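Local coordinates for long form salivary protein D7L1 (Anopheles stephensi, PDB 3NHI) that binds cysteinyl leukotrienes and stable thromboxane A2 analogues, sequestering mediators of the host response and so modulating the blood feeding of female mosquitoes, at residues Lys4-Lys16 / Tyr131-Ala143. Residues are numbered along the deposited sequence; the frame is centred on the assembly and turned at random.
With EAH ((5S,7E,9E,11Z,14Z)-5-hydroxyicosa-7,9,11,14-tetraenoic acid), chain B.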
loop_
_atom_site.group_PDB
_atom_site.type_symbol
_atom_site.label_atom_id
_atom_site.label_comp_id
_atom_site.label_asym_id
_atom_site.label_seq_id
_atom_site.Cartn_x
_atom_site.Cartn_y
_atom_site.Cartn_z
ATOM N N LYS A 4 -10.375 0.210 -12.822
ATOM C CA LYS A 4 -10.550 1.333 -11.894
ATOM C C LYS A 4 -9.238 2.092 -11.654
ATOM O O LYS A 4 -8.230 1.513 -11.244
ATOM C CB LYS A 4 -11.136 0.844 -10.563
ATOM C CG LYS A 4 -11.678 1.969 -9.686
ATOM C CD LYS A 4 -12.258 1.438 -8.377
ATOM C CE LYS A 4 -12.915 2.540 -7.553
ATOM N NZ LYS A 4 -11.992 3.657 -7.186
ATOM N N ALA A 5 -9.282 3.399 -11.890
ATOM C CA ALA A 5 -8.138 4.277 -11.633
ATOM C C ALA A 5 -7.709 4.275 -10.172
ATOM O O ALA A 5 -8.514 4.043 -9.258
ATOM C CB ALA A 5 -8.442 5.682 -12.079
ATOM N N LEU A 6 -6.424 4.528 -9.965
ATOM C CA LEU A 6 -5.823 4.513 -8.631
ATOM C C LEU A 6 -5.771 5.907 -8.022
ATOM O O LEU A 6 -5.361 6.872 -8.685
ATOM C CB LEU A 6 -4.413 3.914 -8.694
ATOM C CG LEU A 6 -4.368 2.480 -9.253
ATOM C CD1 LEU A 6 -2.941 1.954 -9.404
ATOM C CD2 LEU A 6 -5.256 1.503 -8.444
ATOM N N ASP A 7 -6.191 5.998 -6.765
ATOM C CA ASP A 7 -6.127 7.262 -6.049
ATOM C C ASP A 7 -4.744 7.528 -5.450
ATOM O O ASP A 7 -3.831 6.722 -5.606
ATOM C CB ASP A 7 -7.274 7.379 -5.027
ATOM C CG ASP A 7 -7.089 6.503 -3.794
ATOM O OD1 ASP A 7 -5.942 6.216 -3.387
ATOM O OD2 ASP A 7 -8.120 6.135 -3.186
ATOM N N ALA A 8 -4.586 8.663 -4.776
ATOM C CA ALA A 8 -3.257 9.021 -4.270
ATOM C C ALA A 8 -2.702 8.049 -3.230
ATOM O O ALA A 8 -1.489 7.773 -3.228
ATOM C CB ALA A 8 -3.260 10.445 -3.729
ATOM N N GLU A 9 -3.563 7.544 -2.349
ATOM C CA GLU A 9 -3.125 6.577 -1.352
ATOM C C GLU A 9 -2.728 5.254 -2.015
ATOM O O GLU A 9 -1.749 4.619 -1.615
ATOM C CB GLU A 9 -4.207 6.334 -0.293
ATOM C CG GLU A 9 -3.836 5.279 0.767
ATOM C CD GLU A 9 -4.022 3.826 0.316
ATOM O OE1 GLU A 9 -4.903 3.533 -0.522
ATOM O OE2 GLU A 9 -3.292 2.957 0.841
ATOM N N GLN A 10 -3.492 4.840 -3.023
ATOM C CA GLN A 10 -3.214 3.573 -3.680
ATOM C C GLN A 10 -1.879 3.631 -4.412
ATOM O O GLN A 10 -1.105 2.662 -4.392
ATOM C CB GLN A 10 -4.347 3.224 -4.622
ATOM C CG GLN A 10 -5.611 2.828 -3.901
ATOM C CD GLN A 10 -6.721 2.647 -4.894
ATOM O OE1 GLN A 10 -7.168 3.594 -5.519
ATOM N NE2 GLN A 10 -7.119 1.398 -5.116
ATOM N N ALA A 11 -1.600 4.764 -5.047
ATOM C CA ALA A 11 -0.302 4.959 -5.693
ATOM C C ALA A 11 0.843 5.010 -4.670
ATOM O O ALA A 11 1.889 4.367 -4.873
ATOM C CB ALA A 11 -0.312 6.217 -6.553
ATOM N N LEU A 12 0.650 5.763 -3.582
ATOM C CA LEU A 12 1.679 5.873 -2.546
ATOM C C LEU A 12 2.001 4.507 -1.946
ATOM O O LEU A 12 3.172 4.192 -1.673
ATOM C CB LEU A 12 1.251 6.854 -1.453
ATOM C CG LEU A 12 2.391 7.335 -0.544
ATOM C CD1 LEU A 12 3.433 8.159 -1.305
ATOM C CD2 LEU A 12 1.842 8.138 0.619
ATOM N N TYR A 13 0.962 3.692 -1.753
ATOM C CA TYR A 13 1.151 2.330 -1.269
ATOM C C TYR A 13 2.068 1.535 -2.192
ATOM O O TYR A 13 3.010 0.872 -1.735
ATOM C CB TYR A 13 -0.193 1.605 -1.107
ATOM C CG TYR A 13 -0.003 0.197 -0.587
ATOM C CD1 TYR A 13 -0.017 -0.064 0.784
ATOM C CD2 TYR A 13 0.237 -0.866 -1.465
ATOM C CE1 TYR A 13 0.206 -1.348 1.262
ATOM C CE2 TYR A 13 0.463 -2.141 -1.001
ATOM C CZ TYR A 13 0.434 -2.380 0.365
ATOM O OH TYR A 13 0.659 -3.660 0.838
ATOM N N VAL A 14 1.801 1.603 -3.495
ATOM C CA VAL A 14 2.656 0.940 -4.479
ATOM C C VAL A 14 4.104 1.416 -4.396
ATOM O O VAL A 14 5.028 0.603 -4.329
ATOM C CB VAL A 14 2.104 1.119 -5.901
ATOM C CG1 VAL A 14 3.139 0.676 -6.945
ATOM C CG2 VAL A 14 0.804 0.354 -6.052
ATOM N N TYR A 15 4.310 2.728 -4.376
ATOM C CA TYR A 15 5.682 3.236 -4.322
ATOM C C TYR A 15 6.401 2.745 -3.065
ATOM O O TYR A 15 7.521 2.233 -3.151
ATOM C CB TYR A 15 5.733 4.770 -4.403
ATOM C CG TYR A 15 5.057 5.353 -5.637
ATOM C CD1 TYR A 15 5.308 4.834 -6.913
ATOM C CD2 TYR A 15 4.178 6.426 -5.528
ATOM C CE1 TYR A 15 4.690 5.357 -8.039
ATOM C CE2 TYR A 15 3.548 6.960 -6.656
ATOM C CZ TYR A 15 3.819 6.420 -7.903
ATOM O OH TYR A 15 3.211 6.913 -9.030
ATOM N N LYS A 16 5.758 2.864 -1.908
ATOM C CA LYS A 16 6.437 2.557 -0.650
ATOM C C LYS A 16 6.666 1.064 -0.497
ATOM O O LYS A 16 7.725 0.651 -0.025
ATOM C CB LYS A 16 5.716 3.172 0.556
ATOM C CG LYS A 16 4.379 2.542 0.941
ATOM C CD LYS A 16 4.489 1.584 2.134
ATOM C CE LYS A 16 3.097 1.112 2.587
ATOM N NZ LYS A 16 3.192 0.258 3.796
ATOM N N TYR A 131 -0.221 9.435 -12.066
ATOM C CA TYR A 131 -0.149 8.430 -11.008
ATOM C C TYR A 131 0.295 8.986 -9.654
ATOM O O TYR A 131 0.836 8.258 -8.812
ATOM C CB TYR A 131 0.730 7.244 -11.448
ATOM C CG TYR A 131 0.111 6.433 -12.572
ATOM C CD1 TYR A 131 -0.805 5.409 -12.302
ATOM C CD2 TYR A 131 0.420 6.700 -13.912
ATOM C CE1 TYR A 131 -1.394 4.668 -13.342
ATOM C CE2 TYR A 131 -0.160 5.964 -14.946
ATOM C CZ TYR A 131 -1.058 4.953 -14.662
ATOM O OH TYR A 131 -1.630 4.241 -15.688
ATOM N N HIS A 132 0.051 10.276 -9.440
ATOM C CA HIS A 132 0.178 10.883 -8.103
ATOM C C HIS A 132 1.579 10.706 -7.534
ATOM O O HIS A 132 1.768 10.335 -6.369
ATOM C CB HIS A 132 -0.915 10.336 -7.168
ATOM C CG HIS A 132 -2.245 10.199 -7.844
ATOM N ND1 HIS A 132 -2.869 11.255 -8.477
ATOM C CD2 HIS A 132 -3.057 9.129 -8.003
ATOM C CE1 HIS A 132 -4.009 10.838 -9.001
ATOM N NE2 HIS A 132 -4.154 9.556 -8.714
ATOM N N GLY A 133 2.555 10.976 -8.393
ATOM C CA GLY A 133 3.965 10.803 -8.072
ATOM C C GLY A 133 4.726 12.079 -7.751
ATOM O O GLY A 133 5.959 12.087 -7.798
ATOM N N THR A 134 4.008 13.152 -7.421
ATOM C CA THR A 134 4.626 14.360 -6.858
ATOM C C THR A 134 3.933 14.689 -5.547
ATOM O O THR A 134 2.734 14.455 -5.403
ATOM C CB THR A 134 4.517 15.586 -7.798
ATOM O OG1 THR A 134 3.154 16.032 -7.876
ATOM C CG2 THR A 134 5.055 15.258 -9.205
ATOM N N VAL A 135 4.682 15.234 -4.596
ATOM C CA VAL A 135 4.103 15.636 -3.311
ATOM C C VAL A 135 2.984 16.670 -3.511
ATOM O O VAL A 135 1.886 16.530 -2.963
ATOM C CB VAL A 135 5.199 16.165 -2.347
ATOM C CG1 VAL A 135 4.583 16.752 -1.078
ATOM C CG2 VAL A 135 6.166 15.044 -1.987
ATOM N N GLU A 136 3.255 17.687 -4.322
ATOM C CA GLU A 136 2.303 18.775 -4.551
ATOM C C GLU A 136 1.053 18.304 -5.299
ATOM O O GLU A 136 -0.068 18.710 -4.984
ATOM C CB GLU A 136 2.986 19.904 -5.323
ATOM C CG GLU A 136 2.140 21.146 -5.522
ATOM C CD GLU A 136 2.873 22.252 -6.264
ATOM O OE1 GLU A 136 4.092 22.115 -6.511
ATOM O OE2 GLU A 136 2.222 23.265 -6.602
ATOM N N GLY A 137 1.247 17.451 -6.300
ATOM C CA GLY A 137 0.116 16.925 -7.059
ATOM C C GLY A 137 -0.752 16.007 -6.212
ATOM O O GLY A 137 -1.985 16.117 -6.211
ATOM N N ALA A 138 -0.117 15.104 -5.470
ATOM C CA ALA A 138 -0.878 14.213 -4.587
ATOM C C ALA A 138 -1.663 15.016 -3.546
ATOM O O ALA A 138 -2.803 14.672 -3.236
ATOM C CB ALA A 138 0.021 13.196 -3.929
ATOM N N ALA A 139 -1.058 16.087 -3.025
ATOM C CA ALA A 139 -1.740 16.930 -2.038
ATOM C C ALA A 139 -3.049 17.484 -2.595
ATOM O O ALA A 139 -4.049 17.556 -1.879
ATOM C CB ALA A 139 -0.828 18.049 -1.543
ATOM N N LYS A 140 -3.059 17.824 -3.887
ATOM C CA LYS A 140 -4.277 18.331 -4.519
ATOM C C LYS A 140 -5.357 17.252 -4.571
ATOM O O LYS A 140 -6.535 17.545 -4.412
ATOM C CB LYS A 140 -4.015 18.855 -5.933
ATOM C CG LYS A 140 -3.168 20.106 -5.986
ATOM C CD LYS A 140 -2.972 20.590 -7.414
ATOM C CE LYS A 140 -2.086 21.824 -7.440
ATOM N NZ LYS A 140 -2.100 22.519 -8.759
ATOM N N ILE A 141 -4.951 16.004 -4.803
ATOM C CA ILE A 141 -5.880 14.885 -4.810
ATOM C C ILE A 141 -6.506 14.692 -3.424
ATOM O O ILE A 141 -7.724 14.593 -3.311
ATOM C CB ILE A 141 -5.195 13.565 -5.295
ATOM C CG1 ILE A 141 -4.530 13.744 -6.678
ATOM C CG2 ILE A 141 -6.186 12.377 -5.247
ATOM C CD1 ILE A 141 -5.486 13.912 -7.856
ATOM N N TYR A 142 -5.684 14.662 -2.371
ATOM C CA TYR A 142 -6.216 14.501 -1.013
ATOM C C TYR A 142 -7.162 15.642 -0.659
ATOM O O TYR A 142 -8.219 15.407 -0.070
ATOM C CB TYR A 142 -5.105 14.447 0.027
ATOM C CG TYR A 142 -4.199 13.243 -0.067
ATOM C CD1 TYR A 142 -4.673 11.946 0.187
ATOM C CD2 TYR A 142 -2.852 13.399 -0.376
ATOM C CE1 TYR A 142 -3.823 10.844 0.111
ATOM C CE2 TYR A 142 -1.991 12.308 -0.455
ATOM C CZ TYR A 142 -2.480 11.030 -0.217
ATOM O OH TYR A 142 -1.634 9.942 -0.291
ATOM N N ALA A 143 -6.800 16.863 -1.050
ATOM C CA ALA A 143 -7.628 18.033 -0.744
ATOM C C ALA A 143 -8.995 17.959 -1.430
ATOM O O ALA A 143 -10.008 18.348 -0.845
ATOM C CB ALA A 143 -6.891 19.322 -1.127
HETATM O O1 EAH B . 2.917 12.260 -1.279
HETATM C C1 EAH B . 3.900 11.776 -1.897
HETATM O O2 EAH B . 4.983 11.491 -1.330
HETATM C C2 EAH B . 3.760 11.523 -3.386
HETATM C C3 EAH B . 5.123 11.276 -4.036
HETATM C C4 EAH B . 5.448 9.786 -4.110
HETATM C C5 EAH B . 6.817 9.574 -4.721
HETATM O O3 EAH B . 6.757 9.851 -6.025
HETATM C C6 EAH B . 7.268 8.130 -4.519
HETATM C C7 EAH B . 8.566 7.844 -5.256
HETATM C C8 EAH B . 8.302 6.957 -6.455
HETATM C C9 EAH B . 9.504 6.872 -7.276
HETATM C C10 EAH B . 9.250 6.244 -8.423
HETATM C C11 EAH B . 10.481 6.192 -9.208
HETATM C C12 EAH B . 10.549 5.701 -10.448
HETATM C C13 EAH B . 9.363 5.121 -11.183
HETATM C C14 EAH B . 9.370 3.622 -10.973
HETATM C C15 EAH B . 9.114 2.726 -11.929
HETATM C C16 EAH B . 8.766 3.096 -13.350
HETATM C C17 EAH B . 7.260 2.994 -13.529
HETATM C C18 EAH B . 6.600 4.351 -13.328
HETATM C C19 EAH B . 5.202 4.355 -13.923
HETATM C C20 EAH B . 4.504 5.666 -13.642
HETATM O O HOH W 1 0.686 9.376 -4.016
#
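The CB of Ala8, on helix 8-16, packs on the ring of Tyr142 in helix 135-143. It sits over one face, 4.0 Å from the centroid and 23° off the normal, a CH-pi contact, and also meets Ile141 CG2 at 3.8 Å. Beside this apolar patch, the His132 ring lies along the start of the first helix. His132 NE2 donates to Leu6 O at 2.9 Å; the acceptor lies in the ring plane, although the N-H...O angle of 132° shows a bent bond. A chi1 of -41° swings the imidazole toward this carbonyl, just ahead of the Asp7-Gln10 capping box. The second grip is Tyr15 OH, which donates to Tyr131 O at 2.7 Å from above the carbonyl plane.

Between these direct contacts the fit is looser: a water bridges Ala8 O and His132 O, donating to both. The outer face of helix 135-143 is exposed to solvent.

One face of Tyr15 carries C8 of the bound hydroxy fatty acid, whose O3 donates to Gly133 O at 3.0 Å. Leu12, Tyr15, His132, Gly133, Thr134 and Val135 all line the pocket, and Trp39 and Lys151 are further hydrogen-bond partners of the lipid. The helix-loop junction thus forms one wall of the eicosanoid pocket in an all-helical, odorant-binding-protein-like D7 fold.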